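PDB 3ZPJ: Ton_1535 from Thermococcus onnurineus, which is of unknown function but folds as an all-helical alpha-solenoid, a scaffold which in other proteins often serves to bind partners. Local coordinates for residues Leu120-Ala125 and Leu165-Asp170; Asp179-Ala184 and Gln217-Leu222; Asp142-Ala147 and Thr152-Gly157. All coordinates share one frame; numbering follows the deposited sequence.

Interaction 1. Residues Leu120-Ala125 and Leu165-Asp170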
loop_
_atom_site.group_PDB
_atom_site.type_symbol
_atom_site.label_atom_id
_atom_site.label_comp_id
_atom_site.label_asym_id
_atom_site.label_seq_id
_atom_site.Cartn_x
_atom_site.Cartn_y
_atom_site.Cartn_z
ATOM N N LEU A 120 -7.843 -13.813 8.021
ATOM C CA LEU A 120 -6.539 -14.280 8.436
ATOM C C LEU A 120 -5.474 -13.757 7.483
ATOM O O LEU A 120 -4.408 -13.326 7.909
ATOM C CB LEU A 120 -6.566 -15.798 8.456
ATOM C CG LEU A 120 -5.361 -16.732 8.410
ATOM C CD1 LEU A 120 -4.212 -16.280 9.264
ATOM C CD2 LEU A 120 -5.860 -18.112 8.875
ATOM N N ALA A 121 -5.769 -13.788 6.191
ATOM C CA ALA A 121 -4.872 -13.188 5.217
ATOM C C ALA A 121 -4.693 -11.695 5.507
ATOM O O ALA A 121 -3.598 -11.149 5.377
ATOM C CB ALA A 121 -5.406 -13.388 3.816
ATOM N N TYR A 122 -5.777 -11.027 5.889
ATOM C CA TYR A 122 -5.687 -9.604 6.171
ATOM C C TYR A 122 -4.773 -9.387 7.363
ATOM O O TYR A 122 -3.947 -8.459 7.346
ATOM C CB TYR A 122 -7.062 -8.991 6.424
ATOM C CG TYR A 122 -6.999 -7.613 7.040
ATOM C CD1 TYR A 122 -6.737 -6.499 6.255
ATOM C CD2 TYR A 122 -7.188 -7.424 8.406
ATOM C CE1 TYR A 122 -6.668 -5.240 6.802
ATOM C CE2 TYR A 122 -7.103 -6.165 8.964
ATOM C CZ TYR A 122 -6.857 -5.074 8.152
ATOM O OH TYR A 122 -6.792 -3.809 8.690
ATOM N N HIS A 123 -4.889 -10.259 8.378
ATOM C CA HIS A 123 -4.007 -10.154 9.546
ATOM C C HIS A 123 -2.546 -10.449 9.224
ATOM O O HIS A 123 -1.641 -9.781 9.743
ATOM C CB HIS A 123 -4.535 -10.943 10.740
ATOM C CG HIS A 123 -5.740 -10.311 11.353
ATOM N ND1 HIS A 123 -5.653 -9.263 12.245
ATOM C CD2 HIS A 123 -7.061 -10.529 11.158
ATOM C CE1 HIS A 123 -6.870 -8.877 12.585
ATOM N NE2 HIS A 123 -7.742 -9.627 11.941
ATOM N N LEU A 124 -2.316 -11.395 8.321
ATOM C CA LEU A 124 -0.967 -11.662 7.858
ATOM C C LEU A 124 -0.353 -10.413 7.212
ATOM O O LEU A 124 0.840 -10.151 7.356
ATOM C CB LEU A 124 -0.969 -12.819 6.866
ATOM C CG LEU A 124 -1.005 -14.217 7.482
ATOM C CD1 LEU A 124 -1.345 -15.221 6.397
ATOM C CD2 LEU A 124 0.353 -14.550 8.141
ATOM N N ALA A 125 -1.171 -9.645 6.506
ATOM C CA ALA A 125 -0.676 -8.420 5.863
ATOM C C ALA A 125 -0.385 -7.340 6.886
ATOM O O ALA A 125 0.661 -6.708 6.827
ATOM C CB ALA A 125 -1.651 -7.907 4.820
ATOM N N LEU A 165 -8.641 -7.404 0.387
ATOM C CA LEU A 165 -7.440 -7.271 -0.432
ATOM C C LEU A 165 -7.114 -5.780 -0.489
ATOM O O LEU A 165 -5.995 -5.374 -0.211
ATOM C CB LEU A 165 -7.659 -7.844 -1.839
ATOM C CG LEU A 165 -7.569 -9.360 -1.998
ATOM C CD1 LEU A 165 -8.227 -9.786 -3.301
ATOM C CD2 LEU A 165 -6.127 -9.852 -1.955
ATOM N N GLU A 166 -8.135 -4.975 -0.773
ATOM C CA GLU A 166 -7.975 -3.535 -0.893
ATOM C C GLU A 166 -7.460 -2.894 0.386
ATOM O O GLU A 166 -6.551 -2.061 0.348
ATOM C CB GLU A 166 -9.270 -2.858 -1.361
ATOM C CG GLU A 166 -9.091 -1.359 -1.632
ATOM C CD GLU A 166 -10.393 -0.625 -1.913
ATOM O OE1 GLU A 166 -11.475 -1.245 -1.805
ATOM O OE2 GLU A 166 -10.330 0.585 -2.240
ATOM N N LYS A 167 -8.013 -3.297 1.526
ATOM C CA LYS A 167 -7.599 -2.700 2.792
ATOM C C LYS A 167 -6.170 -3.125 3.163
ATOM O O LYS A 167 -5.406 -2.339 3.717
ATOM C CB LYS A 167 -8.597 -3.009 3.914
ATOM C CG LYS A 167 -8.136 -2.596 5.318
ATOM C CD LYS A 167 -8.666 -1.247 5.715
ATOM C CE LYS A 167 -8.266 -0.883 7.156
ATOM N NZ LYS A 167 -9.222 -1.315 8.223
ATOM N N ALA A 168 -5.810 -4.356 2.833
ATOM C CA ALA A 168 -4.442 -4.821 3.031
ATOM C C ALA A 168 -3.497 -3.947 2.221
ATOM O O ALA A 168 -2.521 -3.405 2.744
ATOM C CB ALA A 168 -4.311 -6.279 2.606
ATOM N N GLY A 169 -3.810 -3.814 0.939
ATOM C CA GLY A 169 -3.075 -2.914 0.072
ATOM C C GLY A 169 -2.881 -1.530 0.674
ATOM O O GLY A 169 -1.759 -1.025 0.726
ATOM N N ASP A 170 -3.967 -0.926 1.145
ATOM C CA ASP A 170 -3.908 0.396 1.746
ATOM C C ASP A 170 -2.938 0.483 2.928
ATOM O O ASP A 170 -2.463 1.572 3.263
ATOM C CB ASP A 170 -5.294 0.851 2.207
ATOM C CG ASP A 170 -6.198 1.235 1.050
ATOM O OD1 ASP A 170 -5.694 1.531 -0.061
ATOM O OD2 ASP A 170 -7.422 1.237 1.262
#

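Interaction 2. Residues Asp179-Ala184 and Gln217-Leu222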
loop_
_atom_site.group_PDB
_atom_site.type_symbol
_atom_site.label_atom_id
_atom_site.label_comp_id
_atom_site.label_asym_id
_atom_site.label_seq_id
_atom_site.Cartn_x
_atom_site.Cartn_y
_atom_site.Cartn_z
ATOM N N ASP A 179 0.247 -6.008 -5.690
ATOM C CA ASP A 179 -0.397 -7.293 -5.969
ATOM C C ASP A 179 -1.803 -7.432 -5.348
ATOM O O ASP A 179 -2.688 -8.050 -5.931
ATOM C CB ASP A 179 0.507 -8.418 -5.516
ATOM C CG ASP A 179 1.638 -8.686 -6.496
ATOM O OD1 ASP A 179 1.474 -8.335 -7.682
ATOM O OD2 ASP A 179 2.675 -9.254 -6.080
ATOM N N PHE A 180 -1.994 -6.831 -4.180
ATOM C CA PHE A 180 -3.272 -6.844 -3.481
ATOM C C PHE A 180 -4.289 -6.027 -4.258
ATOM O O PHE A 180 -5.437 -6.439 -4.445
ATOM C CB PHE A 180 -3.107 -6.280 -2.064
ATOM C CG PHE A 180 -2.203 -7.110 -1.195
ATOM C CD1 PHE A 180 -0.824 -6.970 -1.274
ATOM C CD2 PHE A 180 -2.729 -8.063 -0.333
ATOM C CE1 PHE A 180 0.017 -7.753 -0.505
ATOM C CE2 PHE A 180 -1.893 -8.850 0.440
ATOM C CZ PHE A 180 -0.514 -8.691 0.363
ATOM N N TYR A 181 -3.858 -4.860 -4.713
ATOM C CA TYR A 181 -4.719 -3.999 -5.499
ATOM C C TYR A 181 -5.142 -4.625 -6.839
ATOM O O TYR A 181 -6.293 -4.487 -7.260
ATOM C CB TYR A 181 -4.016 -2.683 -5.782
ATOM C CG TYR A 181 -3.942 -1.708 -4.644
ATOM C CD1 TYR A 181 -4.885 -1.690 -3.623
ATOM C CD2 TYR A 181 -2.919 -0.760 -4.609
ATOM C CE1 TYR A 181 -4.786 -0.742 -2.561
ATOM C CE2 TYR A 181 -2.819 0.167 -3.589
ATOM C CZ TYR A 181 -3.736 0.182 -2.571
ATOM O OH TYR A 181 -3.579 1.146 -1.592
ATOM N N LYS A 182 -4.225 -5.306 -7.509
ATOM C CA LYS A 182 -4.562 -5.932 -8.784
ATOM C C LYS A 182 -5.632 -7.007 -8.596
ATOM O O LYS A 182 -6.559 -7.096 -9.401
ATOM C CB LYS A 182 -3.335 -6.561 -9.439
ATOM C CG LYS A 182 -2.125 -5.679 -9.515
ATOM C CD LYS A 182 -2.122 -4.770 -10.710
ATOM C CE LYS A 182 -0.703 -4.294 -10.966
ATOM N NZ LYS A 182 0.222 -5.463 -10.986
ATOM N N MET A 183 -5.505 -7.811 -7.534
ATOM C CA MET A 183 -6.478 -8.890 -7.251
ATOM C C MET A 183 -7.846 -8.294 -6.914
ATOM O O MET A 183 -8.873 -8.712 -7.463
ATOM C CB MET A 183 -5.996 -9.843 -6.141
ATOM C CG MET A 183 -6.605 -11.252 -6.240
ATOM S SD MET A 183 -6.082 -12.524 -5.064
ATOM C CE MET A 183 -4.408 -12.065 -4.859
ATOM N N ALA A 184 -7.850 -7.255 -6.090
ATOM C CA ALA A 184 -9.097 -6.597 -5.726
ATOM C C ALA A 184 -9.791 -6.033 -6.969
ATOM O O ALA A 184 -10.999 -6.254 -7.168
ATOM C CB ALA A 184 -8.860 -5.508 -4.671
ATOM N N GLN A 217 0.659 5.946 4.595
ATOM C CA GLN A 217 0.057 7.181 5.120
ATOM C C GLN A 217 0.207 8.347 4.128
ATOM O O GLN A 217 -0.573 9.306 4.143
ATOM C CB GLN A 217 0.653 7.550 6.485
ATOM C CG GLN A 217 2.139 7.875 6.460
ATOM C CD GLN A 217 3.043 6.671 6.745
ATOM O OE1 GLN A 217 2.786 5.532 6.310
ATOM N NE2 GLN A 217 4.125 6.930 7.475
ATOM N N ILE A 218 1.216 8.244 3.270
ATOM C CA ILE A 218 1.435 9.203 2.198
ATOM C C ILE A 218 0.403 8.974 1.089
ATOM O O ILE A 218 -0.231 9.919 0.628
ATOM C CB ILE A 218 2.905 9.123 1.654
ATOM C CG1 ILE A 218 3.866 9.834 2.612
ATOM C CG2 ILE A 218 3.028 9.741 0.280
ATOM C CD1 ILE A 218 5.288 9.315 2.543
ATOM N N ARG A 219 0.223 7.727 0.661
ATOM C CA ARG A 219 -0.767 7.457 -0.378
ATOM C C ARG A 219 -2.149 7.855 0.113
ATOM O O ARG A 219 -2.914 8.476 -0.640
ATOM C CB ARG A 219 -0.725 6.005 -0.857
ATOM C CG ARG A 219 0.635 5.598 -1.423
ATOM C CD ARG A 219 0.507 4.445 -2.401
ATOM N NE ARG A 219 -0.439 3.438 -1.924
ATOM C CZ ARG A 219 -0.169 2.562 -0.961
ATOM N NH1 ARG A 219 1.022 2.593 -0.365
ATOM N NH2 ARG A 219 -1.087 1.664 -0.583
ATOM N N ALA A 220 -2.443 7.537 1.382
ATOM C CA ALA A 220 -3.724 7.925 1.993
ATOM C C ALA A 220 -3.947 9.444 1.981
ATOM O O ALA A 220 -5.047 9.924 1.720
ATOM C CB ALA A 220 -3.845 7.390 3.418
ATOM N N ALA A 221 -2.898 10.205 2.263
ATOM C CA ALA A 221 -3.029 11.651 2.247
ATOM C C ALA A 221 -3.262 12.163 0.825
ATOM O O ALA A 221 -4.090 13.052 0.599
ATOM C CB ALA A 221 -1.800 12.310 2.866
ATOM N N LEU A 222 -2.535 11.599 -0.134
ATOM C CA LEU A 222 -2.609 12.070 -1.518
ATOM C C LEU A 222 -3.998 11.844 -2.080
ATOM O O LEU A 222 -4.555 12.705 -2.768
ATOM C CB LEU A 222 -1.566 11.358 -2.375
ATOM C CG LEU A 222 -0.159 11.854 -2.041
ATOM C CD1 LEU A 222 0.902 11.177 -2.885
ATOM C CD2 LEU A 222 -0.108 13.382 -2.231
#

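Interaction 3. Residues Asp142-Ala147 and Thr152-Gly157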
loop_
_atom_site.group_PDB
_atom_site.type_symbol
_atom_site.label_atom_id
_atom_site.label_comp_id
_atom_site.label_asym_id
_atom_site.label_seq_id
_atom_site.Cartn_x
_atom_site.Cartn_y
_atom_site.Cartn_z
ATOM N N ASP A 142 -9.846 -19.399 -3.971
ATOM C CA ASP A 142 -10.042 -20.717 -4.578
ATOM C C ASP A 142 -11.107 -21.500 -3.816
ATOM O O ASP A 142 -11.816 -22.301 -4.396
ATOM C CB ASP A 142 -8.747 -21.550 -4.586
ATOM C CG ASP A 142 -7.608 -20.902 -5.369
ATOM O OD1 ASP A 142 -7.865 -20.060 -6.253
ATOM O OD2 ASP A 142 -6.436 -21.248 -5.092
ATOM N N THR A 143 -11.197 -21.278 -2.509
ATOM C CA THR A 143 -12.131 -22.021 -1.684
ATOM C C THR A 143 -13.561 -21.661 -2.039
ATOM O O THR A 143 -14.412 -22.541 -2.159
ATOM C CB THR A 143 -11.903 -21.756 -0.185
ATOM O OG1 THR A 143 -10.551 -22.074 0.137
ATOM C CG2 THR A 143 -12.841 -22.619 0.678
ATOM N N ILE A 144 -13.821 -20.371 -2.227
ATOM C CA ILE A 144 -15.170 -19.931 -2.543
ATOM C C ILE A 144 -15.539 -20.308 -3.975
ATOM O O ILE A 144 -16.520 -21.033 -4.217
ATOM C CB ILE A 144 -15.327 -18.436 -2.316
ATOM C CG1 ILE A 144 -15.261 -18.146 -0.818
ATOM C CG2 ILE A 144 -16.647 -17.947 -2.903
ATOM C CD1 ILE A 144 -15.253 -16.667 -0.486
ATOM N N ILE A 145 -14.719 -19.860 -4.916
ATOM C CA ILE A 145 -14.946 -20.156 -6.329
ATOM C C ILE A 145 -15.101 -21.651 -6.661
ATOM O O ILE A 145 -15.750 -22.012 -7.637
ATOM C CB ILE A 145 -13.826 -19.572 -7.203
ATOM C CG1 ILE A 145 -14.322 -19.324 -8.624
ATOM C CG2 ILE A 145 -12.631 -20.483 -7.208
ATOM C CD1 ILE A 145 -15.171 -18.090 -8.745
ATOM N N GLY A 146 -14.502 -22.525 -5.865
ATOM C CA GLY A 146 -14.549 -23.935 -6.190
ATOM C C GLY A 146 -15.766 -24.609 -5.594
ATOM O O GLY A 146 -16.115 -25.726 -5.976
ATOM N N ALA A 147 -16.407 -23.929 -4.645
ATOM C CA ALA A 147 -17.539 -24.488 -3.920
ATOM C C ALA A 147 -18.718 -24.753 -4.847
ATOM O O ALA A 147 -18.841 -24.128 -5.903
ATOM C CB ALA A 147 -17.951 -23.575 -2.793
ATOM N N THR A 152 -24.901 -16.809 -6.974
ATOM C CA THR A 152 -25.230 -15.696 -6.084
ATOM C C THR A 152 -24.575 -15.748 -4.691
ATOM O O THR A 152 -24.207 -14.705 -4.132
ATOM C CB THR A 152 -26.778 -15.481 -6.004
ATOM O OG1 THR A 152 -27.378 -16.437 -5.116
ATOM C CG2 THR A 152 -27.412 -15.621 -7.399
ATOM N N HIS A 153 -24.404 -16.950 -4.143
ATOM C CA HIS A 153 -23.823 -17.107 -2.803
ATOM C C HIS A 153 -22.320 -16.892 -2.838
ATOM O O HIS A 153 -21.720 -16.417 -1.871
ATOM C CB HIS A 153 -24.150 -18.488 -2.239
ATOM C CG HIS A 153 -25.535 -18.953 -2.572
ATOM N ND1 HIS A 153 -25.802 -19.812 -3.616
ATOM C CD2 HIS A 153 -26.733 -18.642 -2.021
ATOM C CE1 HIS A 153 -27.104 -20.028 -3.681
ATOM N NE2 HIS A 153 -27.691 -19.329 -2.728
ATOM N N LYS A 154 -21.709 -17.236 -3.964
ATOM C CA LYS A 154 -20.280 -17.021 -4.134
ATOM C C LYS A 154 -19.994 -15.541 -4.274
ATOM O O LYS A 154 -18.939 -15.072 -3.854
ATOM C CB LYS A 154 -19.734 -17.763 -5.361
ATOM C CG LYS A 154 -19.963 -19.289 -5.370
ATOM C CD LYS A 154 -19.167 -19.877 -6.528
ATOM C CE LYS A 154 -19.444 -21.314 -6.786
ATOM N NZ LYS A 154 -18.614 -21.773 -7.949
ATOM N N VAL A 155 -20.933 -14.800 -4.854
ATOM C CA VAL A 155 -20.678 -13.396 -5.185
ATOM C C VAL A 155 -20.338 -12.533 -3.974
ATOM O O VAL A 155 -19.308 -11.859 -3.965
ATOM C CB VAL A 155 -21.814 -12.761 -6.017
ATOM C CG1 VAL A 155 -21.759 -11.241 -5.931
ATOM C CG2 VAL A 155 -21.702 -13.205 -7.468
ATOM N N ASP A 156 -21.178 -12.563 -2.945
ATOM C CA ASP A 156 -20.908 -11.752 -1.760
ATOM C C ASP A 156 -19.615 -12.152 -1.052
ATOM O O ASP A 156 -18.875 -11.300 -0.586
ATOM C CB ASP A 156 -22.082 -11.781 -0.794
ATOM C CG ASP A 156 -23.319 -11.078 -1.351
ATOM O OD1 ASP A 156 -23.319 -10.710 -2.549
ATOM O OD2 ASP A 156 -24.300 -10.903 -0.589
ATOM N N GLY A 157 -19.340 -13.451 -0.991
ATOM C CA GLY A 157 -18.105 -13.923 -0.395
ATOM C C GLY A 157 -16.877 -13.356 -1.103
ATOM O O GLY A 157 -15.963 -12.842 -0.463
#

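Interaction 1. Residues Leu120-Ala125 and Leu165-Asp170
K167 runs past the ring of Y122, and its chain can be followed atom by atom along that side chain. Its CB comes first, 4.1 Å from Y122 CE1. The next carbon makes the tightest contact, K167 CG to Y122 CE1 at 3.4 Å, approaching the ring at a slant. CG can lie there because it is anti to the backbone N (chi1 171°). Bends at chi2 and chi4 then carry the chain past the ring toward its hydroxyl, and K167 CE comes within 3.6 Å of Y122 OH. The ammonium ends beside the same phenol, K167 NZ to Y122 OH measuring 3.5 Å. Lysine suits this outer position: its first methylenes lie against the tyrosine while the charged tip stays at the surface. Helices 110-126 and 151-170 are next-but-one neighbours in the chain, with helix 130-146 between them in sequence. They therefore run the same way, as expected in an alpha-solenoid built from successive antiparallel helices. The two short segments are nearly parallel, 6° between their directions, with axes 9.4 Å apart. Y122 reaches across this spacing, its edge turned toward the backbone of A168, where CD1 lies 4.1 Å from A168 N. Its CD2 meanwhile sits above one face of the imidazole of H123, the next residue on its own helix. Nearer the line between the axes two alanines meet, A125 CB to A168 CB at 3.8 Å. These two methyls allow close approach without polar atoms to satisfy. On the buried side L124 packs on I136 of helix 130-146, and A168 is also touched by F180 of helix 174-190. E166 and D170 both form salt bridges with K203 of helix 194-209.

Interaction 2. Residues Asp179-Ala184 and Gln217-Leu222
Y181 and R219 reach toward each other from opposite directions and carry this buried contact alone, almost equal in the surface they lose to it. The pair links helix 174-190 to helix 216-223, further along the alpha-solenoid, through the ends of two long side chains. Their CA atoms are 13.2 Å apart, a gap that such side chains can span. R219 NH2 donates to Y181 OH at 2.7 Å, with an N-H...O angle of 163°. The hydroxyl lies in the guanidinium plane, at its edge, whereas the phenol ring is turned 75° from that plane; the two flat groups thus meet through a directed bond rather than a stack. A bend at chi3 of R219 brings the guanidinium into position. Y181 OH is also bonded to D170 OD1, so the phenol oxygen sits between a carboxylate and an arginine; R219 NH1 bonds to L172 O. A phenylalanine here lacks the hydroxyl and would probably leave R219 NH2 and D170 OD1 without the oxygen that joins them. Because the carboxylate is the natural acceptor, the phenol oxygen probably gives its proton to D170 while accepting from R219, and the nearby opposite charges are likely to reinforce both bonds.

Interaction 3. Residues Asp142-Ala147 and Thr152-Gly157
K154 and I144 face each other where two consecutive helices come together, and each brings a different kind of interaction. The polar one belongs to K154, whose ammonium donates to the main chain: K154 NZ to I145 O, 2.9 Å. The donor stands above the carbonyl plane, 49° out of it. A147 O lies 3.1 Å from K154 NZ, which places the ammonium near two main-chain carbonyl oxygens where helix 130-146 finishes. Lysine suits this place, since the last carbonyls of a helix run out of backbone N-H partners and the negative end of the helix dipole probably steadies a positive charge. Its chain gets there fully extended beyond CG, K154 CD passing 3.7 Å from I144 O. The setting is an antiparallel helical hairpin, the basic unit of an alpha-solenoid: helices 130-146 and 151-170 are joined by a short turn, their segments at 163° and 9.5 Å between axes. The other kind is van der Waals packing by I144 on the facing helix. I144 CG2 rests 4.0 Å from K154 CB, while the other branch carries CD1 to G157 C at 3.7 Å. Glycine suits this spot because a CB on it would point at the isoleucine and crowd CD1. I144 goes on to touch I158 and I161 on the same facing helix, and A147 packs on P110 at the start of helix 110-126.

Interactions 1 and 3 share helix 151-170: its first turns pair with helix 130-146 in interaction 3, and its later part, 165-170, with helix 110-126 in interaction 1. Along the chain interaction 3 is nested inside the loop closed by interaction 1, their centres about 19 Å apart, while interaction 2 opens only after both. Interactions 1 and 2, with centres about 11 Å apart, touch through D170 with Y181 and, by a weak bond, through G169 O with R219 NH2, so this part of helix 151-170 meets both helices 174-190 and 216-223. The three contacts illustrate a hairpin, a next-but-one helix pair and a buried polar link within the alpha-solenoid.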